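PDB 5KBP: glycosyl hydrolase, family 38 from Enterococcus faecalis, which probably hydrolyses alpha-mannosidic linkages in glycans, as expected of an alpha-mannosidase of glycoside hydrolase family 38. Local coordinates for residues 558-563 and 646-651; 611-616 and 639-644; 664-669 and 771-776; 670-675 and 751-756. All coordinates share one frame; numbering follows the deposited sequence.

Contact 1: 558-563 and 646-651; sequences KLLTFE and ITTMVT. With SO4 (sulfate ion), chain K.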
loop_
_atom_site.group_PDB
_atom_site.type_symbol
_atom_site.label_atom_id
_atom_site.label_comp_id
_atom_site.label_asym_id
_atom_site.label_seq_id
_atom_site.Cartn_x
_atom_site.Cartn_y
_atom_site.Cartn_z
ATOM N N LYS A 558 -23.846 11.550 -34.924
ATOM C CA LYS A 558 -23.118 12.326 -33.921
ATOM C C LYS A 558 -22.755 11.500 -32.689
ATOM O O LYS A 558 -22.590 12.048 -31.594
ATOM C CB LYS A 558 -23.900 13.579 -33.511
ATOM C CG LYS A 558 -24.188 14.523 -34.666
ATOM C CD LYS A 558 -25.004 15.719 -34.213
ATOM C CE LYS A 558 -25.293 16.650 -35.374
ATOM N NZ LYS A 558 -26.102 17.831 -34.971
ATOM N N LEU A 559 -22.614 10.189 -32.849
ATOM C CA LEU A 559 -22.212 9.333 -31.745
ATOM C C LEU A 559 -20.714 9.459 -31.492
ATOM O O LEU A 559 -19.938 9.808 -32.387
ATOM C CB LEU A 559 -22.579 7.880 -32.037
ATOM C CG LEU A 559 -24.070 7.590 -32.230
ATOM C CD1 LEU A 559 -24.291 6.150 -32.665
ATOM C CD2 LEU A 559 -24.834 7.888 -30.951
ATOM N N LEU A 560 -20.315 9.167 -30.252
ATOM C CA LEU A 560 -18.921 9.261 -29.814
ATOM C C LEU A 560 -18.401 10.693 -29.946
ATOM O O LEU A 560 -17.361 10.953 -30.556
ATOM C CB LEU A 560 -18.031 8.274 -30.579
ATOM C CG LEU A 560 -16.658 7.954 -29.983
ATOM C CD1 LEU A 560 -16.809 7.142 -28.707
ATOM C CD2 LEU A 560 -15.780 7.229 -30.995
ATOM N N THR A 561 -19.145 11.632 -29.367
ATOM C CA THR A 561 -18.741 13.030 -29.301
ATOM C C THR A 561 -18.246 13.336 -27.894
ATOM O O THR A 561 -18.913 12.999 -26.910
ATOM C CB THR A 561 -19.900 13.958 -29.672
ATOM O OG1 THR A 561 -20.254 13.759 -31.046
ATOM C CG2 THR A 561 -19.512 15.415 -29.461
ATOM N N PHE A 562 -17.081 13.969 -27.802
ATOM C CA PHE A 562 -16.452 14.264 -26.523
ATOM C C PHE A 562 -16.750 15.696 -26.098
ATOM O O PHE A 562 -16.788 16.609 -26.929
ATOM C CB PHE A 562 -14.941 14.032 -26.597
ATOM C CG PHE A 562 -14.568 12.605 -26.875
ATOM C CD1 PHE A 562 -14.582 11.664 -25.858
ATOM C CD2 PHE A 562 -14.215 12.201 -28.151
ATOM C CE1 PHE A 562 -14.245 10.347 -26.111
ATOM C CE2 PHE A 562 -13.877 10.886 -28.409
ATOM C CZ PHE A 562 -13.892 9.958 -27.387
ATOM N N GLU A 563 -16.963 15.881 -24.797
ATOM C CA GLU A 563 -17.344 17.170 -24.237
ATOM C C GLU A 563 -16.585 17.392 -22.940
ATOM O O GLU A 563 -16.624 16.544 -22.043
ATOM C CB GLU A 563 -18.853 17.233 -23.981
ATOM C CG GLU A 563 -19.328 18.516 -23.320
ATOM C CD GLU A 563 -20.666 18.347 -22.628
ATOM O OE1 GLU A 563 -20.689 17.823 -21.494
ATOM O OE2 GLU A 563 -21.697 18.727 -23.222
ATOM N N ILE A 646 -7.054 13.391 -27.834
ATOM C CA ILE A 646 -7.951 12.279 -27.542
ATOM C C ILE A 646 -7.785 11.242 -28.643
ATOM O O ILE A 646 -7.950 11.557 -29.828
ATOM C CB ILE A 646 -9.414 12.737 -27.437
ATOM C CG1 ILE A 646 -9.547 13.896 -26.447
ATOM C CG2 ILE A 646 -10.304 11.580 -27.016
ATOM C CD1 ILE A 646 -10.956 14.432 -26.323
ATOM N N THR A 647 -7.460 10.009 -28.256
ATOM C CA THR A 647 -7.260 8.910 -29.194
ATOM C C THR A 647 -8.214 7.779 -28.838
ATOM O O THR A 647 -8.139 7.223 -27.736
ATOM C CB THR A 647 -5.810 8.417 -29.171
ATOM O OG1 THR A 647 -4.928 9.506 -29.465
ATOM C CG2 THR A 647 -5.606 7.316 -30.205
ATOM N N THR A 648 -9.101 7.438 -29.769
ATOM C CA THR A 648 -10.101 6.399 -29.569
ATOM C C THR A 648 -9.923 5.314 -30.621
ATOM O O THR A 648 -9.766 5.616 -31.809
ATOM C CB THR A 648 -11.520 6.974 -29.644
ATOM O OG1 THR A 648 -11.654 8.049 -28.707
ATOM C CG2 THR A 648 -12.550 5.901 -29.321
ATOM N N MET A 649 -9.944 4.058 -30.182
ATOM C CA MET A 649 -9.867 2.905 -31.073
ATOM C C MET A 649 -11.259 2.296 -31.192
ATOM O O MET A 649 -11.776 1.720 -30.230
ATOM C CB MET A 649 -8.861 1.879 -30.553
ATOM C CG MET A 649 -7.411 2.329 -30.623
ATOM S SD MET A 649 -6.786 2.443 -32.310
ATOM C CE MET A 649 -6.868 0.729 -32.827
ATOM N N VAL A 650 -11.864 2.427 -32.367
ATOM C CA VAL A 650 -13.180 1.857 -32.634
ATOM C C VAL A 650 -12.983 0.499 -33.295
ATOM O O VAL A 650 -12.404 0.406 -34.381
ATOM C CB VAL A 650 -14.024 2.785 -33.520
ATOM C CG1 VAL A 650 -15.413 2.197 -33.729
ATOM C CG2 VAL A 650 -14.112 4.171 -32.903
ATOM N N THR A 651 -13.469 -0.555 -32.643
ATOM C CA THR A 651 -13.243 -1.923 -33.086
ATOM C C THR A 651 -14.568 -2.609 -33.388
ATOM O O THR A 651 -15.545 -2.453 -32.647
ATOM C CB THR A 651 -12.470 -2.724 -32.029
ATOM O OG1 THR A 651 -11.281 -2.013 -31.662
ATOM C CG2 THR A 651 -12.083 -4.094 -32.572
HETATM S S SO4 K . -28.128 17.816 -37.982
HETATM O O1 SO4 K . -28.172 16.398 -37.636
HETATM O O2 SO4 K . -26.847 18.124 -38.612
HETATM O O3 SO4 K . -29.212 18.124 -38.909
HETATM O O4 SO4 K . -28.281 18.617 -36.771
#
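L560 and F562 of segment 558-563 reach across to I646, T648 and V650 of strand 646-651, and all five side chains are buried. In sequence order, K558 comes first: its extended chain carries NZ away from the interface to 2.9 Å from O4 of a sulfate ion, probably from the crystallisation liquor, while its carbonyl O accepts the hydroxyl of T561 (T561 OG1 to K558 O 2.9 Å). K558 and L559 both face L545, and L560 and T561 both face L677; each pair fits a G1 beta bulge, one facing strand 545-549 and the other strand 672-679. L560 meets T648 tip to tip, L560 CD2 lying 3.9 Å from T648 CG2, and the L560 and V650 side chains slide past each other, L560 CD2 4.0 Å from V650 CG2. The CA atoms of L560 and T648 are 9.3 Å apart, a spacing of stacked sheets, as in the beta-sandwich of family 38 C-terminal domains. F562 then turns one ring face to I646, whose CG2 stands 3.9 Å from the ring centroid and 13° off the normal, a CH-pi contact over the centre. With CG anti to the carbonyl carbon (chi1 -63°), F562 also brings CZ to 3.2 Å from T648 OG1, which approaches obliquely and is hydrogen-bonded to T663.

Contact 2: 611-616 and 639-644; sequences MLPVAA and TTLRPF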
loop_
_atom_site.group_PDB
_atom_site.type_symbol
_atom_site.label_atom_id
_atom_site.label_comp_id
_atom_site.label_asym_id
_atom_site.label_seq_id
_atom_site.Cartn_x
_atom_site.Cartn_y
_atom_site.Cartn_z
ATOM N N MET A 611 -8.108 22.226 -27.421
ATOM C CA MET A 611 -7.430 23.150 -26.522
ATOM C C MET A 611 -8.294 23.371 -25.286
ATOM O O MET A 611 -9.403 23.904 -25.385
ATOM C CB MET A 611 -7.140 24.475 -27.223
ATOM C CG MET A 611 -6.248 24.335 -28.442
ATOM S SD MET A 611 -4.569 23.808 -28.037
ATOM C CE MET A 611 -4.007 25.199 -27.059
ATOM N N LEU A 612 -7.779 22.967 -24.128
ATOM C CA LEU A 612 -8.539 23.041 -22.893
ATOM C C LEU A 612 -7.887 24.005 -21.909
ATOM O O LEU A 612 -6.661 24.162 -21.904
ATOM C CB LEU A 612 -8.665 21.660 -22.238
ATOM C CG LEU A 612 -9.453 20.602 -23.010
ATOM C CD1 LEU A 612 -9.621 19.349 -22.168
ATOM C CD2 LEU A 612 -10.803 21.155 -23.439
ATOM N N PRO A 613 -8.684 24.677 -21.080
ATOM C CA PRO A 613 -8.111 25.470 -19.987
ATOM C C PRO A 613 -7.252 24.598 -19.082
ATOM O O PRO A 613 -7.607 23.460 -18.769
ATOM C CB PRO A 613 -9.346 26.004 -19.254
ATOM C CG PRO A 613 -10.421 26.014 -20.294
ATOM C CD PRO A 613 -10.149 24.814 -21.156
ATOM N N VAL A 614 -6.104 25.140 -18.671
ATOM C CA VAL A 614 -5.165 24.368 -17.860
ATOM C C VAL A 614 -5.797 23.986 -16.528
ATOM O O VAL A 614 -5.578 22.881 -16.015
ATOM C CB VAL A 614 -3.857 25.157 -17.668
ATOM C CG1 VAL A 614 -2.882 24.376 -16.799
ATOM C CG2 VAL A 614 -3.237 25.473 -19.016
ATOM N N ALA A 615 -6.590 24.880 -15.957
ATOM C CA ALA A 615 -7.282 24.651 -14.691
ATOM C C ALA A 615 -8.307 25.766 -14.523
ATOM O O ALA A 615 -8.614 26.496 -15.474
ATOM C CB ALA A 615 -6.299 24.605 -13.518
ATOM N N ALA A 616 -8.844 25.896 -13.315
ATOM C CA ALA A 616 -9.595 27.090 -12.970
ATOM C C ALA A 616 -8.628 28.218 -12.630
ATOM O O ALA A 616 -7.440 27.997 -12.382
ATOM C CB ALA A 616 -10.539 26.819 -11.799
ATOM N N THR A 639 -7.958 31.246 -18.732
ATOM C CA THR A 639 -7.855 31.650 -20.127
ATOM C C THR A 639 -6.628 31.061 -20.809
ATOM O O THR A 639 -6.563 31.058 -22.043
ATOM C CB THR A 639 -7.828 33.176 -20.237
ATOM O OG1 THR A 639 -6.712 33.691 -19.501
ATOM C CG2 THR A 639 -9.113 33.770 -19.678
ATOM N N THR A 640 -5.660 30.566 -20.039
ATOM C CA THR A 640 -4.488 29.910 -20.603
ATOM C C THR A 640 -4.878 28.522 -21.095
ATOM O O THR A 640 -5.393 27.705 -20.324
ATOM C CB THR A 640 -3.374 29.813 -19.563
ATOM O OG1 THR A 640 -3.075 31.121 -19.058
ATOM C CG2 THR A 640 -2.117 29.216 -20.181
ATOM N N LEU A 641 -4.627 28.253 -22.372
ATOM C CA LEU A 641 -5.030 27.006 -23.003
ATOM C C LEU A 641 -3.827 26.089 -23.198
ATOM O O LEU A 641 -2.688 26.546 -23.341
ATOM C CB LEU A 641 -5.713 27.272 -24.348
ATOM C CG LEU A 641 -6.896 28.243 -24.298
ATOM C CD1 LEU A 641 -7.527 28.394 -25.674
ATOM C CD2 LEU A 641 -7.929 27.792 -23.275
ATOM N N ARG A 642 -4.099 24.785 -23.205
ATOM C CA ARG A 642 -3.089 23.749 -23.338
ATOM C C ARG A 642 -3.650 22.643 -24.223
ATOM O O ARG A 642 -4.834 22.296 -24.103
ATOM C CB ARG A 642 -2.692 23.178 -21.968
ATOM C CG ARG A 642 -1.474 22.267 -21.980
ATOM C CD ARG A 642 -1.415 21.417 -20.719
ATOM N NE ARG A 642 -0.248 20.538 -20.692
ATOM C CZ ARG A 642 0.792 20.703 -19.882
ATOM N NH1 ARG A 642 0.810 21.711 -19.020
ATOM N NH2 ARG A 642 1.811 19.856 -19.925
ATOM N N PRO A 643 -2.839 22.084 -25.123
ATOM C CA PRO A 643 -3.334 21.007 -25.988
ATOM C C PRO A 643 -3.760 19.784 -25.188
ATOM O O PRO A 643 -3.187 19.462 -24.145
ATOM C CB PRO A 643 -2.133 20.695 -26.886
ATOM C CG PRO A 643 -1.328 21.952 -26.885
ATOM C CD PRO A 643 -1.485 22.520 -25.506
ATOM N N PHE A 644 -4.787 19.103 -25.698
ATOM C CA PHE A 644 -5.338 17.916 -25.044
ATOM C C PHE A 644 -5.791 16.965 -26.150
ATOM O O PHE A 644 -6.831 17.190 -26.775
ATOM C CB PHE A 644 -6.486 18.288 -24.115
ATOM C CG PHE A 644 -7.109 17.114 -23.412
ATOM C CD1 PHE A 644 -6.574 16.635 -22.228
ATOM C CD2 PHE A 644 -8.239 16.500 -23.927
ATOM C CE1 PHE A 644 -7.146 15.559 -21.576
ATOM C CE2 PHE A 644 -8.817 15.423 -23.279
ATOM C CZ PHE A 644 -8.271 14.954 -22.102
#
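M611, L612 and P613 pair with P643, R642 and L641 as antiparallel strands whose short axes approach to 4.4 Å at 131°, well short of strictly antiparallel. L612 and R642 form the hydrogen-bonded pair: L612 N reaches R642 O at 3.0 Å and nearly straight (167°), and R642 N returns to L612 O at 2.9 Å. Beyond P613, whose nitrogen carries no hydrogen, V614 N continues the pairing to T640 O at 3.1 Å. On one face, M611 folds back over its partner strand. Bends at chi2 (-66°) and chi3 bring M611 SD to 3.7 Å from P643 CA and place M611 CE 3.8 Å from L641 CB, the M611 and L641 side chains crossing at about a right angle. On the other face, L612 CD1 sits over the F644 ring, offset toward its rim, in a CH-pi contact 3.9 Å from the centroid. F644 is set for this by a CG anti to its backbone N. V614 CG2 packs on the aliphatic start of R642, 3.8 Å from R642 CB. The polar links are thus backbone ones, and the side-chain contacts are apolar: the exposed M611 and P643 pack on one face, while L612 and F644 are buried and touch I583 and I665 respectively.

Contact 3: 664-669 and 771-776; sequences TINNQI and QGEYTF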
loop_
_atom_site.group_PDB
_atom_site.type_symbol
_atom_site.label_atom_id
_atom_site.label_comp_id
_atom_site.label_asym_id
_atom_site.label_seq_id
_atom_site.Cartn_x
_atom_site.Cartn_y
_atom_site.Cartn_z
ATOM N N THR A 664 -7.958 6.818 -24.963
ATOM C CA THR A 664 -6.769 7.047 -24.154
ATOM C C THR A 664 -6.407 8.526 -24.172
ATOM O O THR A 664 -6.424 9.167 -25.227
ATOM C CB THR A 664 -5.577 6.222 -24.654
ATOM O OG1 THR A 664 -5.302 6.557 -26.020
ATOM C CG2 THR A 664 -5.875 4.737 -24.551
ATOM N N ILE A 665 -6.080 9.064 -22.996
ATOM C CA ILE A 665 -5.677 10.457 -22.849
ATOM C C ILE A 665 -4.481 10.528 -21.908
ATOM O O ILE A 665 -4.234 9.624 -21.106
ATOM C CB ILE A 665 -6.815 11.357 -22.309
ATOM C CG1 ILE A 665 -7.190 10.947 -20.884
ATOM C CG2 ILE A 665 -8.033 11.307 -23.221
ATOM C CD1 ILE A 665 -8.154 11.895 -20.200
ATOM N N ASN A 666 -3.737 11.625 -22.017
ATOM C CA ASN A 666 -2.684 11.977 -21.068
ATOM C C ASN A 666 -3.158 13.229 -20.334
ATOM O O ASN A 666 -2.819 14.357 -20.695
ATOM C CB ASN A 666 -1.344 12.195 -21.769
ATOM C CG ASN A 666 -0.232 12.537 -20.798
ATOM O OD1 ASN A 666 -0.304 12.210 -19.614
ATOM N ND2 ASN A 666 0.805 13.199 -21.297
ATOM N N ASN A 667 -3.954 13.018 -19.293
ATOM C CA ASN A 667 -4.645 14.107 -18.609
ATOM C C ASN A 667 -3.635 14.973 -17.866
ATOM O O ASN A 667 -3.150 14.608 -16.794
ATOM C CB ASN A 667 -5.697 13.549 -17.659
ATOM C CG ASN A 667 -6.521 14.634 -17.004
ATOM O OD1 ASN A 667 -6.693 14.653 -15.785
ATOM N ND2 ASN A 667 -7.026 15.557 -17.811
ATOM N N GLN A 668 -3.308 16.127 -18.447
ATOM C CA GLN A 668 -2.518 17.153 -17.781
ATOM C C GLN A 668 -3.361 18.393 -17.493
ATOM O O GLN A 668 -2.836 19.502 -17.379
ATOM C CB GLN A 668 -1.290 17.513 -18.614
ATOM C CG GLN A 668 -0.330 16.353 -18.821
ATOM C CD GLN A 668 0.216 15.804 -17.514
ATOM O OE1 GLN A 668 0.442 16.548 -16.561
ATOM N NE2 GLN A 668 0.425 14.492 -17.464
ATOM N N ILE A 669 -4.673 18.205 -17.375
ATOM C CA ILE A 669 -5.629 19.284 -17.174
ATOM C C ILE A 669 -6.275 19.103 -15.809
ATOM O O ILE A 669 -6.537 17.972 -15.382
ATOM C CB ILE A 669 -6.692 19.302 -18.293
ATOM C CG1 ILE A 669 -6.024 19.465 -19.661
ATOM C CG2 ILE A 669 -7.712 20.405 -18.066
ATOM C CD1 ILE A 669 -5.197 20.727 -19.794
ATOM N N GLN A 771 -4.150 13.200 -12.759
ATOM C CA GLN A 771 -3.164 13.500 -13.785
ATOM C C GLN A 771 -2.464 12.224 -14.239
ATOM O O GLN A 771 -2.126 11.361 -13.425
ATOM C CB GLN A 771 -2.131 14.501 -13.263
ATOM C CG GLN A 771 -2.715 15.821 -12.769
ATOM C CD GLN A 771 -3.244 16.692 -13.893
ATOM O OE1 GLN A 771 -2.512 17.499 -14.465
ATOM N NE2 GLN A 771 -4.525 16.539 -14.209
ATOM N N GLY A 772 -2.254 12.105 -15.551
ATOM C CA GLY A 772 -1.468 11.021 -16.092
ATOM C C GLY A 772 -2.207 10.293 -17.194
ATOM O O GLY A 772 -3.199 10.786 -17.741
ATOM N N GLU A 773 -1.704 9.101 -17.515
ATOM C CA GLU A 773 -2.254 8.290 -18.591
ATOM C C GLU A 773 -3.500 7.547 -18.126
ATOM O O GLU A 773 -3.543 7.006 -17.017
ATOM C CB GLU A 773 -1.208 7.285 -19.081
ATOM C CG GLU A 773 0.067 7.907 -19.634
ATOM C CD GLU A 773 0.024 8.087 -21.138
ATOM O OE1 GLU A 773 0.776 8.937 -21.661
ATOM O OE2 GLU A 773 -0.763 7.377 -21.799
ATOM N N TYR A 774 -4.516 7.516 -18.987
ATOM C CA TYR A 774 -5.767 6.836 -18.685
ATOM C C TYR A 774 -6.308 6.175 -19.942
ATOM O O TYR A 774 -6.145 6.687 -21.052
ATOM C CB TYR A 774 -6.817 7.799 -18.112
ATOM C CG TYR A 774 -6.570 8.179 -16.671
ATOM C CD1 TYR A 774 -5.756 9.255 -16.345
ATOM C CD2 TYR A 774 -7.146 7.456 -15.635
ATOM C CE1 TYR A 774 -5.524 9.601 -15.028
ATOM C CE2 TYR A 774 -6.922 7.795 -14.314
ATOM C CZ TYR A 774 -6.110 8.868 -14.018
ATOM O OH TYR A 774 -5.884 9.208 -12.703
ATOM N N THR A 775 -6.955 5.027 -19.753
ATOM C CA THR A 775 -7.587 4.284 -20.837
ATOM C C THR A 775 -8.996 3.913 -20.404
ATOM O O THR A 775 -9.175 3.215 -19.401
ATOM C CB THR A 775 -6.791 3.026 -21.194
ATOM O OG1 THR A 775 -5.475 3.395 -21.623
ATOM C CG2 THR A 775 -7.488 2.254 -22.304
ATOM N N PHE A 776 -9.990 4.376 -21.157
ATOM C CA PHE A 776 -11.395 4.135 -20.853
ATOM C C PHE A 776 -11.956 3.142 -21.861
ATOM O O PHE A 776 -11.904 3.383 -23.072
ATOM C CB PHE A 776 -12.191 5.439 -20.881
ATOM C CG PHE A 776 -11.534 6.562 -20.132
ATOM C CD1 PHE A 776 -11.583 6.612 -18.750
ATOM C CD2 PHE A 776 -10.864 7.567 -20.811
ATOM C CE1 PHE A 776 -10.973 7.643 -18.057
ATOM C CE2 PHE A 776 -10.255 8.602 -20.125
ATOM C CZ PHE A 776 -10.310 8.639 -18.745
#
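Q771 NE2 gives a hydrogen bond to I669 O at 2.7 Å, clasping the chain just after strand 664-667 to the residue just before strand 772-776. The donor stands well above the carbonyl plane, and the bond is bent. A bend at chi2 folds the Q771 chain back, and the same nitrogen also binds Q769 O, so two carbonyls hold the amide. The backbone bonds come next: I665 and Y774 exchange two, with Y774 N 3.0 Å from I665 O, and N667 and G772 exchange two more, the shorter from N667 N to G772 O at 2.8 Å. The non-hydrogen-bonded pairs, N666-E773 between these two and T664-T775 beyond I665-Y774, turn their side chains to one face. There T664 and T775 lie side by side, T664 CG2 3.2 Å from T775 OG1. N666 and E773 cross obliquely with amide and carboxylate planes only 19° apart, and N666 OD1 accepts Q668 NE2 at 3.2 Å. On the opposite face, I665 holds CG1 between its backbone N and carbonyl carbon (chi1 65°), and its CD1 meets the F776 ring at the edge, 3.9 Å from F776 CE2. Y774 and F776 also lie against V304 of helix 304-332. The two strands, 158° apart in direction, are neighbours inside a nine-stranded antiparallel sheet, one layer of the beta-sandwich familiar from family 38 C-terminal domains.

Contact 4: 670-675 and 751-756; sequences KDHRLR and IRCVGE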
loop_
_atom_site.group_PDB
_atom_site.type_symbol
_atom_site.label_atom_id
_atom_site.label_comp_id
_atom_site.label_asym_id
_atom_site.label_seq_id
_atom_site.Cartn_x
_atom_site.Cartn_y
_atom_site.Cartn_z
ATOM N N LYS A 670 -6.529 20.215 -15.125
ATOM C CA LYS A 670 -7.118 20.201 -13.796
ATOM C C LYS A 670 -8.476 20.893 -13.808
ATOM O O LYS A 670 -8.787 21.689 -14.699
ATOM C CB LYS A 670 -6.198 20.887 -12.778
ATOM C CG LYS A 670 -4.833 20.236 -12.648
ATOM C CD LYS A 670 -3.927 21.034 -11.723
ATOM C CE LYS A 670 -2.537 20.420 -11.639
ATOM N NZ LYS A 670 -1.612 21.228 -10.794
ATOM N N ASP A 671 -9.287 20.563 -12.800
ATOM C CA ASP A 671 -10.566 21.230 -12.547
ATOM C C ASP A 671 -11.506 21.134 -13.748
ATOM O O ASP A 671 -12.049 22.133 -14.223
ATOM C CB ASP A 671 -10.346 22.692 -12.144
ATOM C CG ASP A 671 -9.491 22.832 -10.900
ATOM O OD1 ASP A 671 -9.715 22.077 -9.932
ATOM O OD2 ASP A 671 -8.591 23.699 -10.894
ATOM N N HIS A 672 -11.710 19.913 -14.238
ATOM C CA HIS A 672 -12.550 19.713 -15.411
ATOM C C HIS A 672 -13.157 18.318 -15.379
ATOM O O HIS A 672 -12.777 17.465 -14.573
ATOM C CB HIS A 672 -11.759 19.918 -16.706
ATOM C CG HIS A 672 -10.802 18.808 -17.007
ATOM N ND1 HIS A 672 -10.796 18.137 -18.212
ATOM C CD2 HIS A 672 -9.824 18.248 -16.258
ATOM C CE1 HIS A 672 -9.853 17.211 -18.191
ATOM N NE2 HIS A 672 -9.250 17.258 -17.018
ATOM N N ARG A 673 -14.113 18.098 -16.280
ATOM C CA ARG A 673 -14.777 16.811 -16.438
ATOM C C ARG A 673 -14.926 16.519 -17.922
ATOM O O ARG A 673 -15.428 17.361 -18.673
ATOM C CB ARG A 673 -16.152 16.804 -15.758
ATOM C CG ARG A 673 -16.916 15.497 -15.923
ATOM C CD ARG A 673 -18.394 15.675 -15.625
ATOM N NE ARG A 673 -19.007 16.642 -16.529
ATOM C CZ ARG A 673 -20.282 17.012 -16.480
ATOM N NH1 ARG A 673 -20.750 17.900 -17.347
ATOM N NH2 ARG A 673 -21.090 16.496 -15.564
ATOM N N LEU A 674 -14.489 15.333 -18.341
ATOM C CA LEU A 674 -14.567 14.905 -19.732
ATOM C C LEU A 674 -15.582 13.778 -19.862
ATOM O O LEU A 674 -15.526 12.797 -19.112
ATOM C CB LEU A 674 -13.201 14.441 -20.240
ATOM C CG LEU A 674 -13.170 13.931 -21.682
ATOM C CD1 LEU A 674 -13.390 15.072 -22.667
ATOM C CD2 LEU A 674 -11.864 13.207 -21.965
ATOM N N ARG A 675 -16.504 13.921 -20.812
ATOM C CA ARG A 675 -17.536 12.925 -21.053
ATOM C C ARG A 675 -17.577 12.580 -22.535
ATOM O O ARG A 675 -17.027 13.293 -23.380
ATOM C CB ARG A 675 -18.921 13.419 -20.605
ATOM C CG ARG A 675 -18.914 14.273 -19.349
ATOM C CD ARG A 675 -20.032 15.302 -19.397
ATOM N NE ARG A 675 -21.321 14.755 -18.983
ATOM C CZ ARG A 675 -22.486 15.360 -19.193
ATOM N NH1 ARG A 675 -22.526 16.525 -19.826
ATOM N NH2 ARG A 675 -23.613 14.798 -18.779
ATOM N N ILE A 751 -13.860 11.027 -16.956
ATOM C CA ILE A 751 -12.933 11.428 -15.906
ATOM C C ILE A 751 -13.376 12.786 -15.381
ATOM O O ILE A 751 -13.822 13.648 -16.143
ATOM C CB ILE A 751 -11.475 11.446 -16.432
ATOM C CG1 ILE A 751 -10.477 11.670 -15.294
ATOM C CG2 ILE A 751 -11.296 12.498 -17.520
ATOM C CD1 ILE A 751 -9.031 11.552 -15.733
ATOM N N ARG A 752 -13.277 12.961 -14.064
ATOM C CA ARG A 752 -13.640 14.218 -13.415
ATOM C C ARG A 752 -12.543 14.580 -12.429
ATOM O O ARG A 752 -12.188 13.767 -11.569
ATOM C CB ARG A 752 -14.994 14.112 -12.708
ATOM C CG ARG A 752 -15.535 15.443 -12.213
ATOM C CD ARG A 752 -16.949 15.310 -11.670
ATOM N NE ARG A 752 -16.986 14.594 -10.399
ATOM C CZ ARG A 752 -16.882 15.181 -9.212
ATOM N NH1 ARG A 752 -16.926 14.458 -8.102
ATOM N NH2 ARG A 752 -16.730 16.495 -9.137
ATOM N N CYS A 753 -12.017 15.796 -12.548
ATOM C CA CYS A 753 -10.821 16.214 -11.827
ATOM C C CYS A 753 -11.149 17.404 -10.934
ATOM O O CYS A 753 -11.618 18.438 -11.419
ATOM C CB CYS A 753 -9.704 16.570 -12.808
ATOM S SG CYS A 753 -9.507 15.370 -14.156
ATOM N N VAL A 754 -10.892 17.256 -9.633
ATOM C CA VAL A 754 -11.109 18.310 -8.651
ATOM C C VAL A 754 -9.880 18.392 -7.753
ATOM O O VAL A 754 -8.976 17.560 -7.821
ATOM C CB VAL A 754 -12.382 18.077 -7.814
ATOM C CG1 VAL A 754 -13.620 18.293 -8.672
ATOM C CG2 VAL A 754 -12.374 16.675 -7.226
ATOM N N GLY A 755 -9.860 19.411 -6.897
ATOM C CA GLY A 755 -8.683 19.667 -6.086
ATOM C C GLY A 755 -8.876 19.593 -4.585
ATOM O O GLY A 755 -7.906 19.710 -3.830
ATOM N N GLU A 756 -10.113 19.400 -4.129
ATOM C CA GLU A 756 -10.403 19.370 -2.703
ATOM C C GLU A 756 -11.358 18.231 -2.386
ATOM O O GLU A 756 -12.124 17.781 -3.243
ATOM C CB GLU A 756 -11.011 20.692 -2.214
ATOM C CG GLU A 756 -12.351 21.024 -2.848
ATOM C CD GLU A 756 -13.108 22.090 -2.084
ATOM O OE1 GLU A 756 -12.687 22.426 -0.957
ATOM O OE2 GLU A 756 -14.126 22.589 -2.609
#
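C753 SG comes obliquely to the H672 imidazole, 3.4 Å from H672 NE2 and 4.1 Å from the ring centroid. The chi1 of H672 (73°) tucks CG between the two backbone branches, turning the ring to C753. D564 hydrogen-bonds ND1, which anchors the ring on that side. On this face L674 and I751 also pack, L674 CB to I751 CG2 3.8 Å. On the other, R673 and R752 touch through their aliphatic stems, R673 CB to R752 CG 3.8 Å, and then part: each bends at chi3, and the guanidinium planes end 82° apart with R673 NE and R752 NE 6.8 Å from each other. That separation should ease repulsion between the charges, and R752 has its own counter-charge in D567, with S301 and the carbonyls of N298 and N570 binding it further. The backbones are joined by C753 N to H672 O at 2.7 Å, L674 N to I751 O at 2.8 Å and the longer I751 N to L674 O. Strand 672-679 lies here between strands 555-566 and 745-753 of one antiparallel sheet, while I751 and C753 touch N667 of strand 659-667 in the sheet packed against it.

In the fold
Contacts 2 and 3 pair strands within one antiparallel sheet, contact 4 pairs strands of a second, and contact 1 packs a strand of each sheet against the other. Contacts 1 and 2 share strand 641-653, with centres 20 Å apart. That strand adjoins 659-667 of contact 3, where T647 O lies 2.8 Å from T664 N. Contacts 3 and 4, 11 Å apart between centres, meet across the sandwich as F776 CZ comes within 3.8 Å of I751 CB. A salt bridge of 2.8 Å from E563 OE1 to R675 NH1 joins contacts 1 and 4. Contact 2 reaches contact 4 through V614 O and K670 N, 3.0 Å apart. All four lie away from the calcium-site residues F253 and Y256.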